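PDB 3H3H: SnoaL-like domain-containing protein from Burkholderia thailandensis E264, which is of unknown function but belongs to the SnoaL-like family of the NTF2 superfamily, whose cone-shaped fold commonly encloses a pocket for small molecules. Local coordinates for residues Gln12-Trp17 and Ile80-Gly85; Asp35-Ser40 and Glu59-Tyr64; Ile91-Arg94 and Leu100-Glu103. All coordinates share one frame; numbering follows the deposited sequence.

Interaction 1 of 3, residues Gln12-Trp17 and Ile80-Gly85; sequences QFSREW and IATLAG
Ser14 and Thr82 meet through their hydroxyls, the sole touch between helical residues 12-17 and strand residues 80-85. The strand enters with Ile80 and Ala81, which together face His92 of the adjoining strand in a classic beta bulge; the methyl of Ala81 points away from the helix. At Thr82 the side chain turns toward it. OG1 lies anti to the carbonyl carbon (chi1 -76°), and Ser14 OG takes the equivalent position on its own residue (chi1 -60°), which brings the two hydroxyls tip to tip. Thr82 OG1 donates to Ser14 OG in a very short bond of 2.5 Å, a length to be read with caution. The chain of bonds runs on at both ends: Ser14 OG is also bonded to Ala10 O, one turn back in the helix, and Thr82 OG1 to the indole NE1 of Trp79, so both buried hydroxyls are satisfied. The methyl CG2 of Thr82 comes within 3.3 Å of Ser14 OG, while the backbone N of Thr82 binds a sulfonate oxygen of MES, probably from the crystallisation liquor. Leu83 again points away, onto Ala101 of the second subunit, and the backbone of Ala84 hydrogen-bonds to that subunit. Helix 7-22 covers one face of the sheet, with Phe13 and Ser14 resting on Ile91 of strand 88-94, while strand 78-84, outermost in this chain's sheet, lies between strand 88-94 and the second subunit.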
# COMPACT_ATOMS: atom_id res chain seq x y z
N GLN B 12 -16.77 0.94 -1.23
CA GLN B 12 -17.53 2.07 -1.73
C GLN B 12 -16.55 3.21 -2.08
O GLN B 12 -16.74 3.93 -3.07
CB GLN B 12 -18.59 2.51 -0.70
CG GLN B 12 -19.52 3.62 -1.18
CD GLN B 12 -20.27 3.25 -2.45
OE1 GLN B 12 -20.48 2.07 -2.75
NE2 GLN B 12 -20.71 4.28 -3.19
N PHE B 13 -15.54 3.40 -1.24
CA PHE B 13 -14.51 4.36 -1.55
C PHE B 13 -13.86 3.99 -2.89
O PHE B 13 -13.61 4.82 -3.76
CB PHE B 13 -13.43 4.42 -0.46
CG PHE B 13 -12.23 5.23 -0.85
CD1 PHE B 13 -12.27 6.60 -0.84
CD2 PHE B 13 -11.06 4.61 -1.24
CE1 PHE B 13 -11.18 7.34 -1.27
CE2 PHE B 13 -9.94 5.38 -1.66
CZ PHE B 13 -10.01 6.70 -1.67
N SER B 14 -13.46 2.74 -3.03
CA SER B 14 -12.80 2.29 -4.25
C SER B 14 -13.67 2.52 -5.51
O SER B 14 -13.21 3.00 -6.52
CB SER B 14 -12.41 0.83 -4.11
OG SER B 14 -11.53 0.65 -3.04
N ARG B 15 -14.94 2.16 -5.43
CA ARG B 15 -15.83 2.32 -6.57
C ARG B 15 -16.03 3.80 -6.91
O ARG B 15 -16.07 4.16 -8.08
CB ARG B 15 -17.18 1.63 -6.30
CG ARG B 15 -18.21 1.78 -7.41
CD ARG B 15 -18.30 0.61 -8.40
NE ARG B 15 -19.53 0.74 -9.17
CZ ARG B 15 -20.66 0.10 -8.88
NH1 ARG B 15 -21.74 0.29 -9.62
NH2 ARG B 15 -20.70 -0.74 -7.85
N GLU B 16 -16.13 4.67 -5.91
CA GLU B 16 -16.30 6.09 -6.19
C GLU B 16 -15.02 6.66 -6.73
O GLU B 16 -15.07 7.43 -7.67
CB GLU B 16 -16.75 6.88 -4.95
CG GLU B 16 -18.07 6.44 -4.46
CD GLU B 16 -18.53 7.16 -3.19
OE1 GLU B 16 -17.76 7.88 -2.55
OE2 GLU B 16 -19.68 6.96 -2.80
N TRP B 17 -13.86 6.27 -6.17
CA TRP B 17 -12.59 6.85 -6.59
C TRP B 17 -12.28 6.43 -8.01
O TRP B 17 -11.91 7.26 -8.84
CB TRP B 17 -11.45 6.36 -5.66
CG TRP B 17 -10.17 7.00 -5.89
CD1 TRP B 17 -9.69 8.16 -5.33
CD2 TRP B 17 -9.10 6.44 -6.64
NE1 TRP B 17 -8.42 8.41 -5.80
CE2 TRP B 17 -8.00 7.33 -6.53
CE3 TRP B 17 -8.97 5.29 -7.41
CZ2 TRP B 17 -6.80 7.11 -7.20
CZ3 TRP B 17 -7.73 5.05 -8.03
CH2 TRP B 17 -6.69 5.96 -7.94
N ILE B 80 -8.95 -3.68 -9.88
CA ILE B 80 -8.65 -5.10 -9.67
C ILE B 80 -9.03 -5.57 -8.27
O ILE B 80 -9.85 -6.48 -8.14
CB ILE B 80 -7.18 -5.43 -9.95
CG1 ILE B 80 -6.84 -5.09 -11.40
CG2 ILE B 80 -6.89 -6.89 -9.62
CD1 ILE B 80 -5.33 -5.11 -11.72
N ALA B 81 -8.53 -4.92 -7.22
CA ALA B 81 -8.89 -5.37 -5.89
C ALA B 81 -8.74 -4.24 -4.90
O ALA B 81 -7.98 -3.31 -5.12
CB ALA B 81 -7.93 -6.51 -5.47
N THR B 82 -9.42 -4.35 -3.76
CA THR B 82 -9.22 -3.41 -2.70
C THR B 82 -8.93 -4.18 -1.42
O THR B 82 -9.61 -5.19 -1.14
CB THR B 82 -10.45 -2.55 -2.47
OG1 THR B 82 -10.52 -1.58 -3.50
CG2 THR B 82 -10.31 -1.79 -1.18
N LEU B 83 -7.97 -3.71 -0.66
CA LEU B 83 -7.58 -4.39 0.58
C LEU B 83 -7.59 -3.36 1.68
O LEU B 83 -7.24 -2.21 1.46
CB LEU B 83 -6.23 -5.01 0.44
CG LEU B 83 -6.17 -5.97 -0.77
CD1 LEU B 83 -5.59 -5.23 -2.00
CD2 LEU B 83 -5.32 -7.17 -0.39
N ALA B 84 -8.06 -3.76 2.84
CA ALA B 84 -8.22 -2.82 3.96
C ALA B 84 -7.17 -3.05 5.02
O ALA B 84 -6.90 -4.16 5.41
CB ALA B 84 -9.63 -2.98 4.57
N GLY B 85 -6.63 -1.94 5.54
CA GLY B 85 -5.71 -1.97 6.65
C GLY B 85 -6.29 -1.33 7.90
O GLY B 85 -7.46 -1.47 8.20

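Interaction 2 of 3, residues Asp35-Ser40 and Glu59-Tyr64; sequences DGFEMS and EQVGAY
Val61 reaches from helix 58-71 to Phe37 and Met39, two alternate residues of strand 37-40, and its isopropyl group carries the whole contact. The tight part is at the tip of the phenyl ring: Phe37 CZ lies 3.6 Å from Val61 CG1 and 3.7 Å from Val61 CB. The methyl approaches obliquely, neither squarely over the face nor at the edge. With CG set between the backbone N and the carbonyl carbon (chi1 78°), Phe37 swings its ring toward the helix, although its CB does not start out that way. The other methyl, Val61 CG2, sits more loosely, 3.9 Å from Met39 CB. Beyond this point Met39, a selenomethionine, bends (chi2 65°), and the rest of the side chain leads away from helical residues 59-64; Met39 also packs on Ile44, Trp65 and Ala116 and lies beside an unidentified ligand. The solvent side is quite different. Glu38 points away from the helix on the other face of the strand, with weak, long ion pairs to Arg56 and Lys115, and Asp35, Glu59, Gln60 and Ala63 are exposed. Leu55 of the neighbouring strand 54-56 also packs on Val61, so the helix rests on two strands at this edge of the sheet. No hydrogen bond crosses between the segments. Apolar packing alone joins them here, which suggests that shape fit rather than directional bonding governs this local contact.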
# COMPACT_ATOMS: atom_id res chain seq x y z
N ASP B 35 -8.15 18.53 3.09
CA ASP B 35 -7.28 19.66 2.84
C ASP B 35 -5.87 19.30 3.28
O ASP B 35 -5.65 18.68 4.33
CB ASP B 35 -7.76 20.88 3.62
CG ASP B 35 -9.11 21.41 3.11
OD1 ASP B 35 -9.40 21.30 1.93
OD2 ASP B 35 -9.85 21.99 3.92
N GLY B 36 -4.90 19.72 2.47
CA GLY B 36 -3.54 19.51 2.76
C GLY B 36 -3.06 18.08 2.69
O GLY B 36 -2.02 17.75 3.23
N PHE B 37 -3.79 17.23 1.99
CA PHE B 37 -3.35 15.84 1.86
C PHE B 37 -1.99 15.71 1.20
O PHE B 37 -1.59 16.51 0.31
CB PHE B 37 -4.38 14.99 1.11
CG PHE B 37 -4.37 15.16 -0.37
CD1 PHE B 37 -5.09 16.20 -0.98
CD2 PHE B 37 -3.76 14.23 -1.18
CE1 PHE B 37 -5.11 16.32 -2.35
CE2 PHE B 37 -3.76 14.38 -2.55
CZ PHE B 37 -4.46 15.41 -3.13
N GLU B 38 -1.27 14.68 1.63
CA GLU B 38 0.04 14.40 1.11
C GLU B 38 -0.09 13.37 0.03
O GLU B 38 -0.77 12.36 0.23
CB GLU B 38 0.93 13.83 2.20
CG GLU B 38 1.24 14.77 3.32
CD GLU B 38 2.08 14.06 4.37
OE1 GLU B 38 3.27 13.85 4.09
OE2 GLU B 38 1.55 13.69 5.44
N MSE B 39 0.63 13.59 -1.07
CA MSE B 39 0.66 12.68 -2.22
C MSE B 39 2.09 12.28 -2.51
O MSE B 39 2.98 13.15 -2.56
CB MSE B 39 0.01 13.30 -3.48
CG MSE B 39 -0.08 12.35 -4.72
SE MSE B 39 -1.26 10.89 -4.32
CE MSE B 39 -0.42 9.52 -5.41
N SER B 40 2.36 10.98 -2.50
CA SER B 40 3.65 10.43 -2.90
C SER B 40 3.50 9.60 -4.14
O SER B 40 2.62 8.76 -4.20
CB SER B 40 4.16 9.56 -1.78
OG SER B 40 5.23 8.79 -2.21
N GLU B 59 -4.52 22.36 -4.24
CA GLU B 59 -4.11 23.28 -5.29
C GLU B 59 -2.94 22.63 -6.01
O GLU B 59 -2.95 22.46 -7.23
CB GLU B 59 -3.70 24.65 -4.72
CG GLU B 59 -3.04 25.58 -5.76
CD GLU B 59 -2.49 26.89 -5.17
OE1 GLU B 59 -2.19 26.95 -3.95
OE2 GLU B 59 -2.37 27.87 -5.93
N GLN B 60 -1.95 22.22 -5.22
CA GLN B 60 -0.70 21.76 -5.82
C GLN B 60 -0.89 20.41 -6.52
O GLN B 60 -0.49 20.22 -7.66
CB GLN B 60 0.41 21.67 -4.78
CG GLN B 60 1.67 21.17 -5.38
CD GLN B 60 2.83 21.21 -4.43
OE1 GLN B 60 2.80 20.57 -3.37
NE2 GLN B 60 3.88 21.93 -4.82
N VAL B 61 -1.48 19.46 -5.80
CA VAL B 61 -1.69 18.12 -6.38
C VAL B 61 -2.75 18.17 -7.46
O VAL B 61 -2.55 17.60 -8.53
CB VAL B 61 -2.04 17.09 -5.30
CG1 VAL B 61 -2.25 15.73 -5.99
CG2 VAL B 61 -0.94 17.01 -4.23
N GLY B 62 -3.81 18.93 -7.23
CA GLY B 62 -4.90 19.11 -8.19
C GLY B 62 -4.42 19.66 -9.52
O GLY B 62 -4.96 19.26 -10.53
N ALA B 63 -3.42 20.56 -9.50
CA ALA B 63 -2.88 21.16 -10.73
C ALA B 63 -2.33 20.06 -11.64
O ALA B 63 -2.52 20.09 -12.84
CB ALA B 63 -1.81 22.21 -10.40
N TYR B 64 -1.64 19.11 -11.03
CA TYR B 64 -1.09 18.00 -11.78
C TYR B 64 -2.17 17.08 -12.29
O TYR B 64 -2.17 16.66 -13.45
CB TYR B 64 -0.09 17.22 -10.94
CG TYR B 64 1.25 17.95 -10.90
CD1 TYR B 64 2.14 17.86 -11.96
CD2 TYR B 64 1.59 18.78 -9.82
CE1 TYR B 64 3.35 18.57 -11.93
CE2 TYR B 64 2.78 19.46 -9.78
CZ TYR B 64 3.65 19.36 -10.82
OH TYR B 64 4.83 20.06 -10.72

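Interaction 3 of 3, residues Ile91-Arg94 and Leu100-Glu103; sequences IHYR and LALE
Tyr93 lays its ring over the methyl of Ala101, directly opposite it on the antiparallel neighbour strand. Ala101 CB stands 3.5 Å from the ring centroid and only 12° off the normal, a CH-pi contact over the face. The phenol then runs on along the strand: Tyr93 OH donates to Glu103 OE2 at 2.6 Å, on the syn side and somewhat out of the plane of a carboxylate turned 51° from the ring. Trp17 of helix 7-22 also touches both side chains, meeting the Tyr93 ring edge-to-face.

Strands 88-94 and 100-107 form a beta hairpin within the curved sheet of the SnoaL-like, NTF2-type fold. Ile91 with Glu103 and Tyr93 with Ala101 are its hydrogen-bonded pairs here, and their side chains share the face covered by the helix. His92 with Leu102 is a non-hydrogen-bonded pair on the reverse face, which packs against the second subunit.

His92 can be followed outward on that face. Its CB rests 3.6 Å from Leu102 CD2. CG, anti to the backbone N (chi1 178°), leads the ring along the partner strand toward Leu100. His92 ND1 donates to Ala101 O at 2.9 Å in a bent bond, coming from above the carbonyl plane, with the oxygen somewhat out of the ring plane. Tyr93 N reaches the same oxygen from the opposite face of that plane; of the two bonds, the one from ND1 limits the turning of the imidazole. His92 CE1 meets Leu100 CG at the ring edge, 3.4 Å away. His92 NE2, the next atom round the ring, lies 3.9 Å from Leu100 CD1. The imidazole also meets His92 of the second subunit, the two ring planes steeply inclined, while Leu102 packs on its own counterpart across the interface.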
# COMPACT_ATOMS: atom_id res chain seq x y z
N ILE B 91 -5.90 0.32 -3.10
CA ILE B 91 -6.60 0.04 -4.34
C ILE B 91 -5.58 -0.44 -5.35
O ILE B 91 -4.66 0.27 -5.68
CB ILE B 91 -7.34 1.26 -4.90
CG1 ILE B 91 -8.35 1.82 -3.86
CG2 ILE B 91 -8.10 0.89 -6.24
CD1 ILE B 91 -9.19 3.04 -4.41
N HIS B 92 -5.82 -1.64 -5.88
CA HIS B 92 -4.96 -2.25 -6.89
C HIS B 92 -5.74 -2.09 -8.17
O HIS B 92 -6.91 -2.47 -8.26
CB HIS B 92 -4.70 -3.70 -6.48
CG HIS B 92 -3.87 -4.47 -7.43
ND1 HIS B 92 -2.73 -3.97 -8.01
CD2 HIS B 92 -4.01 -5.74 -7.89
CE1 HIS B 92 -2.20 -4.90 -8.80
NE2 HIS B 92 -2.94 -5.99 -8.72
N TYR B 93 -5.09 -1.51 -9.16
CA TYR B 93 -5.77 -1.23 -10.40
C TYR B 93 -4.80 -1.16 -11.54
O TYR B 93 -3.58 -1.21 -11.33
CB TYR B 93 -6.53 0.10 -10.28
CG TYR B 93 -5.68 1.34 -10.11
CD1 TYR B 93 -5.26 1.77 -8.88
CD2 TYR B 93 -5.38 2.17 -11.21
CE1 TYR B 93 -4.55 2.93 -8.75
CE2 TYR B 93 -4.67 3.32 -11.06
CZ TYR B 93 -4.28 3.72 -9.84
OH TYR B 93 -3.56 4.91 -9.70
N ARG B 94 -5.34 -1.25 -12.74
CA ARG B 94 -4.55 -1.07 -13.93
C ARG B 94 -4.70 0.34 -14.43
O ARG B 94 -5.82 0.80 -14.66
CB ARG B 94 -5.01 -2.09 -14.97
CG ARG B 94 -4.22 -2.01 -16.26
CD ARG B 94 -4.60 -3.23 -17.09
NE ARG B 94 -3.83 -3.31 -18.32
CZ ARG B 94 -4.17 -2.75 -19.46
NH1 ARG B 94 -5.29 -2.04 -19.58
NH2 ARG B 94 -3.38 -2.91 -20.51
N LEU B 100 0.52 -1.56 -13.96
CA LEU B 100 -0.11 -2.08 -12.77
C LEU B 100 0.15 -1.07 -11.66
O LEU B 100 1.24 -0.55 -11.51
CB LEU B 100 0.45 -3.41 -12.42
CG LEU B 100 -0.39 -4.36 -11.58
CD1 LEU B 100 -1.77 -4.71 -12.23
CD2 LEU B 100 0.46 -5.63 -11.29
N ALA B 101 -0.88 -0.82 -10.87
CA ALA B 101 -0.84 0.17 -9.84
C ALA B 101 -1.40 -0.33 -8.54
O ALA B 101 -2.29 -1.17 -8.46
CB ALA B 101 -1.66 1.42 -10.26
N LEU B 102 -0.88 0.26 -7.48
CA LEU B 102 -1.31 -0.05 -6.13
C LEU B 102 -1.14 1.23 -5.32
O LEU B 102 -0.04 1.71 -5.03
CB LEU B 102 -0.50 -1.17 -5.52
CG LEU B 102 -0.89 -1.67 -4.14
CD1 LEU B 102 -0.86 -0.66 -2.99
CD2 LEU B 102 -2.33 -2.28 -4.20
N GLU B 103 -2.29 1.84 -4.98
CA GLU B 103 -2.33 3.11 -4.32
C GLU B 103 -2.87 2.91 -2.94
O GLU B 103 -3.93 2.34 -2.75
CB GLU B 103 -3.18 4.10 -5.16
CG GLU B 103 -2.86 5.54 -4.98
CD GLU B 103 -2.96 6.31 -6.28
OE1 GLU B 103 -3.41 7.47 -6.25
OE2 GLU B 103 -2.70 5.76 -7.37

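Interactions 1 and 3 are direct neighbours, their centres about 10 Å apart. Strand 78-84 pairs with strand 88-94 through bonds such as Ala81 O to His92 N (2.8 Å), and both contacts reach the second subunit. Interaction 2 lies on the opposite side of the chain's centre, about 19 Å from interaction 3 between centres, yet Met39 CE comes within 3.7 Å of Glu103 OE1. Each of these two side chains lies about 3 Å (nearest atoms) from bound unidentified ligand, consistent with a pocket between the sheet and its covering helices. Trp17 CZ2, 3.5 Å from Glu103 OE1, ties the helix of interaction 1 to the same region.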